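PDB 1Z85: ribosomal RNA small subunit methyltransferase E from Thermotoga maritima, which probably methylates the N3 position of uridine 1498 in 16S ribosomal RNA, with S-adenosyl-L-methionine as the methyl donor. Local coordinates for residues 94-97 with 98-102; 221-224 with 225-229; 30-33 with 34-37; 104-108 with 109-113; 126-129 with 130-134. All blocks are in the same frame, centred on the assembly; numbering follows the deposited sequence.

Contact 1 (94-97 with 98-102)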
loop_
_atom_site.group_PDB
_atom_site.type_symbol
_atom_site.label_atom_id
_atom_site.label_comp_id
_atom_site.label_asym_id
_atom_site.label_seq_id
_atom_site.Cartn_x
_atom_site.Cartn_y
_atom_site.Cartn_z
ATOM N N GLY B 94 10.638 6.499 14.432
ATOM C CA GLY B 94 9.720 7.645 14.381
ATOM C C GLY B 94 8.384 7.291 15.020
ATOM O O GLY B 94 8.323 6.412 15.874
ATOM N N ARG B 95 7.337 8.015 14.671
ATOM C CA ARG B 95 6.037 7.784 15.250
ATOM C C ARG B 95 5.653 6.352 15.074
ATOM O O ARG B 95 5.850 5.762 13.970
ATOM C CB ARG B 95 4.992 8.706 14.611
ATOM C CG ARG B 95 5.166 10.126 15.090
ATOM C CD ARG B 95 4.028 11.024 14.671
ATOM N NE ARG B 95 3.899 11.096 13.214
ATOM C CZ ARG B 95 2.856 10.604 12.541
ATOM N NH1 ARG B 95 1.861 10.027 13.184
ATOM N NH2 ARG B 95 2.790 10.709 11.222
ATOM N N TRP B 96 5.087 5.773 16.123
ATOM C CA TRP B 96 4.881 4.326 16.136
ATOM C C TRP B 96 4.033 3.788 14.979
ATOM O O TRP B 96 4.276 2.725 14.436
ATOM C CB TRP B 96 4.329 3.879 17.490
ATOM C CG TRP B 96 4.047 2.429 17.497
ATOM C CD1 TRP B 96 2.815 1.836 17.570
ATOM C CD2 TRP B 96 5.012 1.373 17.363
ATOM N NE1 TRP B 96 2.962 0.456 17.521
ATOM C CE2 TRP B 96 4.295 0.149 17.372
ATOM C CE3 TRP B 96 6.418 1.343 17.262
ATOM C CZ2 TRP B 96 4.936 -1.102 17.271
ATOM C CZ3 TRP B 96 7.060 0.104 17.137
ATOM C CH2 TRP B 96 6.318 -1.105 17.161
ATOM N N GLU B 97 3.020 4.521 14.589
ATOM C CA GLU B 97 2.120 4.061 13.528
ATOM C C GLU B 97 2.877 3.923 12.174
ATOM O O GLU B 97 2.597 3.005 11.358
ATOM C CB GLU B 97 0.966 5.054 13.434
ATOM C CG GLU B 97 0.497 5.544 14.924
ATOM C CD GLU B 97 1.183 6.877 15.509
ATOM O OE1 GLU B 97 0.707 8.009 15.211
ATOM O OE2 GLU B 97 2.151 6.800 16.329
ATOM N N ARG B 98 3.852 4.816 11.933
ATOM C CA ARG B 98 4.682 4.721 10.725
ATOM C C ARG B 98 5.640 3.556 10.868
ATOM O O ARG B 98 5.801 2.801 9.929
ATOM C CB ARG B 98 5.482 5.993 10.507
ATOM C CG ARG B 98 4.639 7.111 9.970
ATOM C CD ARG B 98 5.323 8.468 10.089
ATOM N NE ARG B 98 6.303 8.697 9.037
ATOM C CZ ARG B 98 6.062 9.337 7.895
ATOM N NH1 ARG B 98 4.842 9.776 7.568
ATOM N NH2 ARG B 98 7.057 9.501 7.058
ATOM N N THR B 99 6.309 3.457 12.032
ATOM C CA THR B 99 7.309 2.406 12.306
ATOM C C THR B 99 6.692 1.029 12.250
ATOM O O THR B 99 7.244 0.164 11.670
ATOM C CB THR B 99 8.006 2.647 13.651
ATOM O OG1 THR B 99 8.531 3.977 13.678
ATOM C CG2 THR B 99 9.189 1.744 13.840
ATOM N N ARG B 100 5.524 0.832 12.839
ATOM C CA ARG B 100 4.897 -0.470 12.836
ATOM C C ARG B 100 4.572 -0.888 11.405
ATOM O O ARG B 100 4.812 -2.016 11.013
ATOM C CB ARG B 100 3.625 -0.413 13.696
ATOM C CG ARG B 100 2.865 -1.734 13.792
ATOM C CD ARG B 100 1.439 -1.447 14.351
ATOM N NE ARG B 100 0.394 -2.451 14.157
ATOM C CZ ARG B 100 0.357 -3.705 14.643
ATOM N NH1 ARG B 100 1.380 -4.234 15.319
ATOM N NH2 ARG B 100 -0.727 -4.464 14.394
ATOM N N PHE B 101 4.021 0.048 10.633
ATOM C CA PHE B 101 3.714 -0.125 9.197
ATOM C C PHE B 101 4.919 -0.552 8.377
ATOM O O PHE B 101 4.853 -1.522 7.624
ATOM C CB PHE B 101 3.097 1.166 8.597
ATOM C CG PHE B 101 2.903 1.096 7.115
ATOM C CD1 PHE B 101 1.809 0.436 6.579
ATOM C CD2 PHE B 101 3.841 1.629 6.256
ATOM C CE1 PHE B 101 1.662 0.321 5.177
ATOM C CE2 PHE B 101 3.722 1.511 4.901
ATOM C CZ PHE B 101 2.644 0.855 4.338
ATOM N N LEU B 102 6.045 0.134 8.562
ATOM C CA LEU B 102 7.221 -0.173 7.784
ATOM C C LEU B 102 7.780 -1.547 8.110
ATOM O O LEU B 102 8.145 -2.297 7.210
ATOM C CB LEU B 102 8.309 0.867 7.965
ATOM C CG LEU B 102 8.033 2.263 7.396
ATOM C CD1 LEU B 102 9.136 3.234 7.865
ATOM C CD2 LEU B 102 7.979 2.194 5.881
HETATM O O HOH W 1 9.650 4.049 16.518
HETATM O O HOH W 2 1.985 9.250 8.399
#

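Contact 2 (221-224 with 225-229)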
loop_
_atom_site.group_PDB
_atom_site.type_symbol
_atom_site.label_atom_id
_atom_site.label_comp_id
_atom_site.label_asym_id
_atom_site.label_seq_id
_atom_site.Cartn_x
_atom_site.Cartn_y
_atom_site.Cartn_z
ATOM N N ILE B 221 5.642 1.067 -0.074
ATOM C CA ILE B 221 5.261 -0.225 -0.657
ATOM C C ILE B 221 5.775 -0.340 -2.051
ATOM O O ILE B 221 6.312 -1.366 -2.455
ATOM C CB ILE B 221 3.705 -0.386 -0.638
ATOM C CG1 ILE B 221 3.246 -0.674 0.813
ATOM C CG2 ILE B 221 3.263 -1.439 -1.597
ATOM C CD1 ILE B 221 1.762 -0.573 1.060
ATOM N N LEU B 222 5.564 0.712 -2.829
ATOM C CA LEU B 222 5.976 0.695 -4.213
ATOM C C LEU B 222 7.499 0.580 -4.344
ATOM O O LEU B 222 8.030 -0.173 -5.171
ATOM C CB LEU B 222 5.453 1.942 -4.894
ATOM C CG LEU B 222 5.456 1.909 -6.393
ATOM C CD1 LEU B 222 4.573 0.768 -6.895
ATOM C CD2 LEU B 222 4.996 3.287 -6.854
ATOM N N THR B 223 8.212 1.309 -3.516
ATOM C CA THR B 223 9.685 1.321 -3.595
ATOM C C THR B 223 10.304 0.015 -3.166
ATOM O O THR B 223 11.057 -0.592 -3.909
ATOM C CB THR B 223 10.240 2.478 -2.760
ATOM O OG1 THR B 223 9.750 3.704 -3.304
ATOM C CG2 THR B 223 11.748 2.481 -2.786
ATOM N N VAL B 224 10.001 -0.417 -1.955
ATOM C CA VAL B 224 10.580 -1.643 -1.423
ATOM C C VAL B 224 10.021 -2.833 -2.167
ATOM O O VAL B 224 10.700 -3.823 -2.401
ATOM C CB VAL B 224 10.255 -1.757 0.078
ATOM C CG1 VAL B 224 10.755 -3.091 0.675
ATOM C CG2 VAL B 224 10.820 -0.586 0.815
ATOM N N GLY B 225 8.761 -2.750 -2.533
ATOM C CA GLY B 225 8.097 -3.832 -3.260
ATOM C C GLY B 225 8.569 -4.060 -4.671
ATOM O O GLY B 225 8.684 -5.213 -5.112
ATOM N N TYR B 226 8.854 -2.978 -5.394
ATOM C CA TYR B 226 9.465 -3.099 -6.707
ATOM C C TYR B 226 10.847 -3.746 -6.626
ATOM O O TYR B 226 11.197 -4.617 -7.416
ATOM C CB TYR B 226 9.605 -1.732 -7.349
ATOM C CG TYR B 226 10.477 -1.736 -8.599
ATOM C CD1 TYR B 226 10.041 -2.331 -9.801
ATOM C CD2 TYR B 226 11.733 -1.170 -8.578
ATOM C CE1 TYR B 226 10.852 -2.336 -10.942
ATOM C CE2 TYR B 226 12.534 -1.151 -9.707
ATOM C CZ TYR B 226 12.103 -1.730 -10.872
ATOM O OH TYR B 226 12.949 -1.700 -11.963
ATOM N N ILE B 227 11.656 -3.262 -5.695
ATOM C CA ILE B 227 12.966 -3.809 -5.481
ATOM C C ILE B 227 12.901 -5.312 -5.110
ATOM O O ILE B 227 13.606 -6.111 -5.659
ATOM C CB ILE B 227 13.733 -2.960 -4.415
ATOM C CG1 ILE B 227 14.131 -1.595 -5.023
ATOM C CG2 ILE B 227 14.983 -3.726 -3.936
ATOM C CD1 ILE B 227 14.383 -0.447 -4.044
ATOM N N ALA B 228 12.045 -5.690 -4.176
ATOM C CA ALA B 228 11.870 -7.087 -3.791
ATOM C C ALA B 228 11.451 -7.956 -4.946
ATOM O O ALA B 228 11.889 -9.079 -5.093
ATOM C CB ALA B 228 10.824 -7.161 -2.690
ATOM N N LEU B 229 10.549 -7.425 -5.760
ATOM C CA LEU B 229 10.115 -8.073 -6.997
ATOM C C LEU B 229 11.258 -8.363 -7.942
ATOM O O LEU B 229 11.406 -9.477 -8.417
ATOM C CB LEU B 229 9.136 -7.167 -7.718
ATOM C CG LEU B 229 7.667 -7.561 -7.730
ATOM C CD1 LEU B 229 6.882 -6.524 -8.584
ATOM C CD2 LEU B 229 7.467 -8.949 -8.289
#

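Contact 3 (30-33 with 34-37)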
loop_
_atom_site.group_PDB
_atom_site.type_symbol
_atom_site.label_atom_id
_atom_site.label_comp_id
_atom_site.label_asym_id
_atom_site.label_seq_id
_atom_site.Cartn_x
_atom_site.Cartn_y
_atom_site.Cartn_z
ATOM N N GLU B 30 3.116 -16.281 26.776
ATOM C CA GLU B 30 1.755 -15.900 27.189
ATOM C C GLU B 30 0.948 -15.377 26.026
ATOM O O GLU B 30 -0.236 -15.645 25.910
ATOM C CB GLU B 30 1.779 -14.836 28.275
ATOM C CG GLU B 30 0.384 -14.344 28.655
ATOM C CD GLU B 30 0.355 -13.583 29.954
ATOM O OE1 GLU B 30 1.415 -13.472 30.631
ATOM O OE2 GLU B 30 -0.746 -13.088 30.293
ATOM N N ARG B 31 1.616 -14.618 25.171
ATOM C CA ARG B 31 1.006 -14.035 24.002
ATOM C C ARG B 31 0.394 -15.102 23.119
ATOM O O ARG B 31 -0.746 -14.958 22.704
ATOM C CB ARG B 31 2.053 -13.223 23.250
ATOM C CG ARG B 31 1.668 -12.846 21.840
ATOM C CD ARG B 31 2.629 -11.815 21.300
ATOM N NE ARG B 31 2.405 -10.575 22.005
ATOM C CZ ARG B 31 1.626 -9.579 21.583
ATOM N NH1 ARG B 31 0.997 -9.613 20.400
ATOM N NH2 ARG B 31 1.515 -8.505 22.350
ATOM N N GLU B 32 1.133 -16.178 22.854
ATOM C CA GLU B 32 0.618 -17.264 22.002
ATOM C C GLU B 32 -0.516 -18.019 22.662
ATOM O O GLU B 32 -1.483 -18.366 21.987
ATOM C CB GLU B 32 1.693 -18.292 21.611
ATOM C CG GLU B 32 2.772 -17.804 20.686
ATOM C CD GLU B 32 2.248 -17.153 19.397
ATOM O OE1 GLU B 32 1.758 -17.883 18.496
ATOM O OE2 GLU B 32 2.345 -15.905 19.300
ATOM N N ALA B 33 -0.400 -18.299 23.956
ATOM C CA ALA B 33 -1.464 -19.026 24.642
ATOM C C ALA B 33 -2.799 -18.282 24.570
ATOM O O ALA B 33 -3.850 -18.920 24.486
ATOM C CB ALA B 33 -1.092 -19.317 26.093
ATOM N N HIS B 34 -2.768 -16.953 24.635
ATOM C CA HIS B 34 -3.986 -16.161 24.483
ATOM C C HIS B 34 -4.574 -16.310 23.086
ATOM O O HIS B 34 -5.782 -16.352 22.932
ATOM C CB HIS B 34 -3.731 -14.674 24.766
ATOM C CG HIS B 34 -4.952 -13.812 24.607
ATOM N ND1 HIS B 34 -5.117 -12.939 23.549
ATOM C CD2 HIS B 34 -6.078 -13.713 25.353
ATOM C CE1 HIS B 34 -6.282 -12.327 23.662
ATOM N NE2 HIS B 34 -6.883 -12.777 24.748
ATOM N N HIS B 35 -3.709 -16.397 22.079
ATOM C CA HIS B 35 -4.125 -16.478 20.670
ATOM C C HIS B 35 -4.747 -17.833 20.427
ATOM O O HIS B 35 -5.671 -17.951 19.643
ATOM C CB HIS B 35 -2.918 -16.143 19.738
ATOM C CG HIS B 35 -3.083 -16.515 18.285
ATOM N ND1 HIS B 35 -2.000 -16.812 17.476
ATOM C CD2 HIS B 35 -4.180 -16.626 17.494
ATOM C CE1 HIS B 35 -2.423 -17.102 16.257
ATOM N NE2 HIS B 35 -3.742 -16.998 16.242
HETATM N N MSE B 36 -4.274 -18.843 21.143
HETATM C CA MSE B 36 -4.833 -20.200 21.035
HETATM C C MSE B 36 -6.207 -20.303 21.705
HETATM O O MSE B 36 -7.104 -20.923 21.162
HETATM C CB MSE B 36 -3.885 -21.224 21.653
HETATM C CG MSE B 36 -2.564 -21.389 20.898
HETATM SE SE MSE B 36 -1.290 -22.664 21.760
HETATM C CE MSE B 36 0.113 -22.806 20.271
ATOM N N ARG B 37 -6.352 -19.688 22.875
ATOM C CA ARG B 37 -7.651 -19.584 23.565
ATOM C C ARG B 37 -8.706 -18.812 22.778
ATOM O O ARG B 37 -9.903 -19.071 22.919
ATOM C CB ARG B 37 -7.496 -18.928 24.938
ATOM C CG ARG B 37 -7.346 -19.917 26.070
ATOM C CD ARG B 37 -7.400 -19.216 27.432
ATOM N NE ARG B 37 -6.416 -18.131 27.543
ATOM C CZ ARG B 37 -5.089 -18.294 27.561
ATOM N NH1 ARG B 37 -4.531 -19.509 27.451
ATOM N NH2 ARG B 37 -4.308 -17.220 27.679
HETATM O O HOH W 3 -2.275 -12.715 21.534
#

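Contact 4 (104-108 with 109-113)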
loop_
_atom_site.group_PDB
_atom_site.type_symbol
_atom_site.label_atom_id
_atom_site.label_comp_id
_atom_site.label_asym_id
_atom_site.label_seq_id
_atom_site.Cartn_x
_atom_site.Cartn_y
_atom_site.Cartn_z
ATOM N N GLU B 104 6.017 -4.064 9.260
ATOM C CA GLU B 104 5.052 -5.068 8.751
ATOM C C GLU B 104 5.255 -5.337 7.281
ATOM O O GLU B 104 5.212 -6.486 6.799
ATOM C CB GLU B 104 3.616 -4.616 9.035
ATOM C CG GLU B 104 3.141 -4.962 10.480
ATOM C CD GLU B 104 1.756 -4.386 10.929
ATOM O OE1 GLU B 104 1.008 -3.741 10.139
ATOM O OE2 GLU B 104 1.464 -4.570 12.140
ATOM N N LYS B 105 5.474 -4.260 6.553
ATOM C CA LYS B 105 5.777 -4.313 5.106
ATOM C C LYS B 105 7.064 -4.961 4.803
ATOM O O LYS B 105 7.173 -5.682 3.821
ATOM C CB LYS B 105 5.752 -2.909 4.515
ATOM C CG LYS B 105 4.346 -2.452 4.052
ATOM C CD LYS B 105 3.249 -2.916 4.997
ATOM C CE LYS B 105 2.016 -3.341 4.293
ATOM N NZ LYS B 105 1.071 -4.098 5.209
ATOM N N CYS B 106 8.072 -4.726 5.623
ATOM C CA CYS B 106 9.331 -5.469 5.479
ATOM C C CYS B 106 9.187 -6.990 5.602
ATOM O O CYS B 106 9.810 -7.748 4.862
ATOM C CB CYS B 106 10.335 -5.013 6.528
ATOM S SG CYS B 106 11.117 -3.438 6.186
ATOM N N VAL B 107 8.390 -7.459 6.554
ATOM C CA VAL B 107 8.080 -8.910 6.634
ATOM C C VAL B 107 7.401 -9.351 5.377
ATOM O O VAL B 107 7.773 -10.333 4.748
ATOM C CB VAL B 107 7.128 -9.240 7.835
ATOM C CG1 VAL B 107 6.788 -10.705 7.904
ATOM C CG2 VAL B 107 7.728 -8.778 9.153
ATOM N N GLU B 108 6.371 -8.619 5.018
ATOM C CA GLU B 108 5.557 -8.942 3.889
ATOM C C GLU B 108 6.278 -9.054 2.561
ATOM O O GLU B 108 5.964 -9.912 1.761
ATOM C CB GLU B 108 4.475 -7.868 3.733
ATOM C CG GLU B 108 3.229 -8.420 3.292
ATOM C CD GLU B 108 2.193 -7.374 2.951
ATOM O OE1 GLU B 108 2.135 -6.330 3.627
ATOM O OE2 GLU B 108 1.438 -7.652 2.000
ATOM N N LEU B 109 7.201 -8.140 2.329
ATOM C CA LEU B 109 7.910 -7.976 1.067
ATOM C C LEU B 109 9.241 -8.702 1.001
ATOM O O LEU B 109 10.093 -8.395 0.142
ATOM C CB LEU B 109 8.156 -6.472 0.784
ATOM C CG LEU B 109 6.847 -5.665 0.630
ATOM C CD1 LEU B 109 7.089 -4.180 0.566
ATOM C CD2 LEU B 109 6.093 -6.136 -0.602
ATOM N N GLY B 110 9.450 -9.643 1.894
ATOM C CA GLY B 110 10.631 -10.479 1.812
ATOM C C GLY B 110 11.965 -9.857 2.198
ATOM O O GLY B 110 13.028 -10.395 1.879
ATOM N N VAL B 111 11.942 -8.745 2.899
ATOM C CA VAL B 111 13.166 -8.193 3.475
ATOM C C VAL B 111 13.774 -9.171 4.488
ATOM O O VAL B 111 13.051 -9.785 5.282
ATOM C CB VAL B 111 12.883 -6.805 4.121
ATOM C CG1 VAL B 111 14.024 -6.309 4.949
ATOM C CG2 VAL B 111 12.472 -5.789 3.052
ATOM N N ASP B 112 15.100 -9.326 4.418
ATOM C CA ASP B 112 15.877 -10.242 5.294
ATOM C C ASP B 112 16.390 -9.618 6.593
ATOM O O ASP B 112 16.445 -10.290 7.605
ATOM C CB ASP B 112 17.074 -10.829 4.514
ATOM C CG ASP B 112 16.631 -11.628 3.311
ATOM O OD1 ASP B 112 15.872 -12.605 3.464
ATOM O OD2 ASP B 112 16.990 -11.250 2.196
ATOM N N GLU B 113 16.743 -8.324 6.555
ATOM C CA GLU B 113 17.225 -7.585 7.737
ATOM C C GLU B 113 16.640 -6.181 7.857
ATOM O O GLU B 113 16.664 -5.426 6.900
ATOM C CB GLU B 113 18.750 -7.443 7.725
ATOM C CG GLU B 113 19.463 -8.751 7.551
ATOM C CD GLU B 113 20.567 -9.022 8.605
ATOM O OE1 GLU B 113 20.657 -8.300 9.672
ATOM O OE2 GLU B 113 21.311 -10.016 8.345
#

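Contact 5 (126-129 with 130-134)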
loop_
_atom_site.group_PDB
_atom_site.type_symbol
_atom_site.label_atom_id
_atom_site.label_comp_id
_atom_site.label_asym_id
_atom_site.label_seq_id
_atom_site.Cartn_x
_atom_site.Cartn_y
_atom_site.Cartn_z
ATOM N N ILE B 126 12.682 3.365 19.925
ATOM C CA ILE B 126 11.978 2.105 19.697
ATOM C C ILE B 126 12.395 1.068 20.721
ATOM O O ILE B 126 13.594 0.981 21.096
ATOM C CB ILE B 126 12.183 1.565 18.246
ATOM C CG1 ILE B 126 11.273 0.373 17.952
ATOM C CG2 ILE B 126 13.595 1.182 17.944
ATOM C CD1 ILE B 126 11.214 0.117 16.476
ATOM N N SER B 127 11.409 0.296 21.178
ATOM C CA SER B 127 11.658 -0.929 21.953
ATOM C C SER B 127 11.876 -2.108 20.975
ATOM O O SER B 127 10.975 -2.491 20.215
ATOM C CB SER B 127 10.486 -1.266 22.860
ATOM O OG SER B 127 10.642 -2.596 23.421
ATOM N N LEU B 128 13.071 -2.660 20.980
ATOM C CA LEU B 128 13.402 -3.752 20.106
ATOM C C LEU B 128 12.560 -4.980 20.378
ATOM O O LEU B 128 12.212 -5.699 19.463
ATOM C CB LEU B 128 14.891 -4.077 20.208
ATOM C CG LEU B 128 15.541 -4.583 18.940
ATOM C CD1 LEU B 128 15.667 -3.462 17.908
ATOM C CD2 LEU B 128 16.895 -5.206 19.271
ATOM N N ASP B 129 12.145 -5.195 21.617
ATOM C CA ASP B 129 11.210 -6.284 21.900
ATOM C C ASP B 129 9.834 -6.072 21.287
ATOM O O ASP B 129 9.186 -7.038 20.858
ATOM C CB ASP B 129 11.094 -6.481 23.416
ATOM C CG ASP B 129 12.340 -7.157 24.024
ATOM O OD1 ASP B 129 13.298 -7.534 23.294
ATOM O OD2 ASP B 129 12.359 -7.304 25.258
ATOM N N LYS B 130 9.393 -4.817 21.208
ATOM C CA LYS B 130 8.117 -4.508 20.579
ATOM C C LYS B 130 8.215 -4.750 19.102
ATOM O O LYS B 130 7.298 -5.303 18.518
ATOM C CB LYS B 130 7.651 -3.073 20.879
ATOM C CG LYS B 130 6.134 -2.763 20.527
ATOM C CD LYS B 130 5.660 -1.355 21.018
ATOM C CE LYS B 130 5.754 -1.164 22.564
ATOM N NZ LYS B 130 6.883 -0.270 23.111
ATOM N N ALA B 131 9.326 -4.355 18.489
ATOM C CA ALA B 131 9.516 -4.541 17.060
ATOM C C ALA B 131 9.503 -6.046 16.695
ATOM O O ALA B 131 8.843 -6.467 15.739
ATOM C CB ALA B 131 10.788 -3.885 16.638
ATOM N N LYS B 132 10.146 -6.857 17.511
ATOM C CA LYS B 132 10.071 -8.309 17.342
ATOM C C LYS B 132 8.667 -8.886 17.439
ATOM O O LYS B 132 8.326 -9.834 16.738
ATOM C CB LYS B 132 10.939 -8.989 18.391
ATOM C CG LYS B 132 12.454 -8.730 18.266
ATOM C CD LYS B 132 13.229 -9.497 19.344
ATOM C CE LYS B 132 14.709 -9.036 19.442
ATOM N NZ LYS B 132 15.543 -9.637 18.359
ATOM N N ILE B 133 7.849 -8.372 18.335
ATOM C CA ILE B 133 6.445 -8.802 18.328
ATOM C C ILE B 133 5.719 -8.438 17.019
ATOM O O ILE B 133 4.859 -9.187 16.540
ATOM C CB ILE B 133 5.695 -8.237 19.557
ATOM C CG1 ILE B 133 6.239 -8.915 20.824
ATOM C CG2 ILE B 133 4.163 -8.467 19.467
ATOM C CD1 ILE B 133 5.823 -8.220 22.071
ATOM N N VAL B 134 6.029 -7.277 16.447
ATOM C CA VAL B 134 5.341 -6.831 15.236
ATOM C C VAL B 134 5.777 -7.773 14.125
ATOM O O VAL B 134 4.962 -8.216 13.326
ATOM C CB VAL B 134 5.721 -5.353 14.836
ATOM C CG1 VAL B 134 5.089 -4.984 13.502
ATOM C CG2 VAL B 134 5.270 -4.345 15.867
#

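Contact 1 (94-97 with 98-102)
R100 CB lies over one face of the W96 indole, off-centre toward the rim. It makes a CH-pi contact 4.1 Å from the centroid of the five-membered ring, 26° off the ring normal. R100 CG and CD carry on past W96 CZ2 and NE1. CG of W96 stands anti to the backbone N (chi1 177°), which turns the ring toward R100, one turn further on. T99 CB meets the indole obliquely at CE3. W96 also packs on K130 and V134 of helix 128-142. With an alanine in place of W96, the aliphatic part of R100 would probably lose its cover, and a gap would be likely to open toward K130 and V134.

The second flat group is the R95 guanidinium. R98 CG lies over one of its faces, and R98 CD is 3.6 Å from R95 NH2. The two guanidinium planes are 45° apart. A water sits at the edge of the R98 group, in its plane, 3.0 Å from NH1, and also accepts a weak bond from R95 NH2.

R95 is the N-cap residue of helix 96-108. Its O accepts a nearly straight bond from T99 N at 3.0 Å and a weak one from R98 N. A second water donates to G94 O and is bonded to T99 OG1.

R95 and R98 both lie near the E189 carboxylate. R95 NE forms a salt bridge with it, and R98 a weak, long ion pair. R95 NH1 also forms a salt bridge with E97 OE1 at 3.1 Å, and R98 makes a cation-pi contact with F216. E189 and E97 would be expected to balance part of the paired positive charge.

Contact 2 (221-224 with 225-229)
I227 lies alongside T223, one helical turn away, with both side chains pointing the same way. I227 CB sits 3.6 Å from T223 O. CG1 comes closer to that carbonyl oxygen. CD1, at the tip, is 3.3 Å from T223 O and also touches T223 CG2 at 4.1 Å. CG1 stands anti to the carbonyl carbon of I227 (chi1 -72°), and this carries the chain back over the preceding turn. Beyond it, I227 packs on I182 and V184 of strand 182-186. The hydroxyl of T223 is bonded to A219 O.

The backbone follows the alpha-helical pattern. I227 N donates to T223 O at 3.3 Å and A228 N to V224 O at 2.9 Å. Y226 N donates to L222 O at 2.9 Å, and G225 N to I221 O at 2.8 Å.

L222 packs against G225 of the second subunit, where the glycine has no side chain. Y226 CB touches L222 O of its own chain, while its ring packs on L173 and L174. Y226 and I221 each also meet their own counterparts in the second subunit. V224 packs on L109.

The helix therefore has one side on the parallel sheet and another on the partner chain. A C-terminal helix buried between the subunits in this way is characteristic of the alpha/beta knot fold of SPOUT methyltransferases, most of which work as dimers.

Contact 3 (30-33 with 34-37)
R37 folds back over A33, one turn earlier in helix 30-38. Its guanidinium lays one face over A33 O, which sits 3.0 Å above the plane, toward the rim. R37 NH1 is near A33 O, but the angle is too poor for a hydrogen bond. The true bond to A33 O comes from R37 N, at 3.1 Å. R37 NH1 also touches A33 CB at 3.7 Å. The bend at chi3 (-55°) turns the chain back to this place.

E32 and H35 lie side by side, pointing the same way. E32 OE1 is at the edge of the imidazole, 4.0 Å from ND1, with the carboxylate and ring planes 85° apart. A water donates to R31 O and is weakly bonded to H34 ND1.

The next shell fixes these groups. K140 bonds to both E32 OE2 and H35 ND1, and R136 pairs with E32 as well. R37 makes weak bonds to K65 O and K66 O. A33 and M36, a selenomethionine, pack on L64 of strand 55-64.

The helix thus lies against the strands of the N-terminal PUA domain, and its R31, E32 and H35 side chains meet helix 128-142 of the methyltransferase domain.

Contact 4 (104-108 with 109-113)
V111 points its CB toward C106, and the two CB atoms meet at 3.9 Å. V111 CG2 lies 4.1 Å from C106 SG. V111 CG1 is anti to the backbone N (chi1 169°), and this leaves CG2 on the side of C106. L109 folds back over the last turn of the helix, its CG 3.2 Å from K105 O. The same oxygen accepts a bond from L109 N at 2.9 Å.

A Schellman motif ends the helix. G110, with positive phi (74°), is its C-prime residue. V111 N donates weakly to C106 O at 3.1 Å, and G110 N weakly to V107 O at 3.4 Å.

On the flank, K105 NZ forms a salt bridge with E108 OE1 at 2.9 Å. The other oxygen, E108 OE2, is bonded to T218 OG1 and R215 N of the second subunit, which fixes the turn of the carboxylate.

R144 donates to both V107 O and V111 O. C106 and V111 pack on V89 of strand 87-92, and V107 on A138 and A139 of helix 128-142. L109 and V111 meet V224 of helix 216-230. The turn thus leads from helix 96-108 into strand 113-117 of a beta-alpha-beta unit.

Contact 5 (126-129 with 130-134)
S127 is the N-cap residue of helix 128-142, and its backbone O takes two bonds from the first turn. The one from A131 N is 3.0 Å long. The other, from K130 N, is weak and bent, at 121°. Two further bonds follow in helical order, K132 N to L128 O at 3.1 Å and I133 N to D129 O at 3.2 Å.

The side chain of S127 completes the cap. Its OG accepts a weak bond from K130 N at 3.4 Å. OG is anti to the backbone N of S127 (chi1 169°), which brings it near K130 N. K130 bends at chi3 and chi4 and brings NZ back to 3.7 Å from S127 CB.

I126, just before the cap, reaches forward with CD1 to touch A131 CB at 4.0 Å. This is a small apolar contact at the start of the helix. K132 lies along the L128 carbonyl, with CG 3.3 Å from L128 O. I133 CG1 and CD1 rest in the same manner against D129 O.

I126, L128 and A131 all pack on F116 of strand 113-117. I126 and L128 also meet F152, and L128 and K132 meet V150, both on strand 149-152. On another flank, K130 and V134 meet W96, and I126 meets T99, of helix 96-108. The segment thus begins the helix that links these two parallel strands.

In the fold
From the N terminus, contact 3 comes first, in helix 30-38 of the PUA domain. Contacts 1, 4, 5 and 2 follow, all in the methyltransferase domain. Each is a local contact on one continuous segment, so none closes a long loop, and none nest or cross. Contacts 1 and 4 mark the start and end of helix 96-108. Contact 5 begins the neighbouring helix and touches contact 1, contact 4 and, through I133 and R31, contact 3. That last touch joins the two domains. Contact 2 packs on contact 1 through I221 and on contact 4 through L109. Contacts 2 and 4 both reach the second subunit.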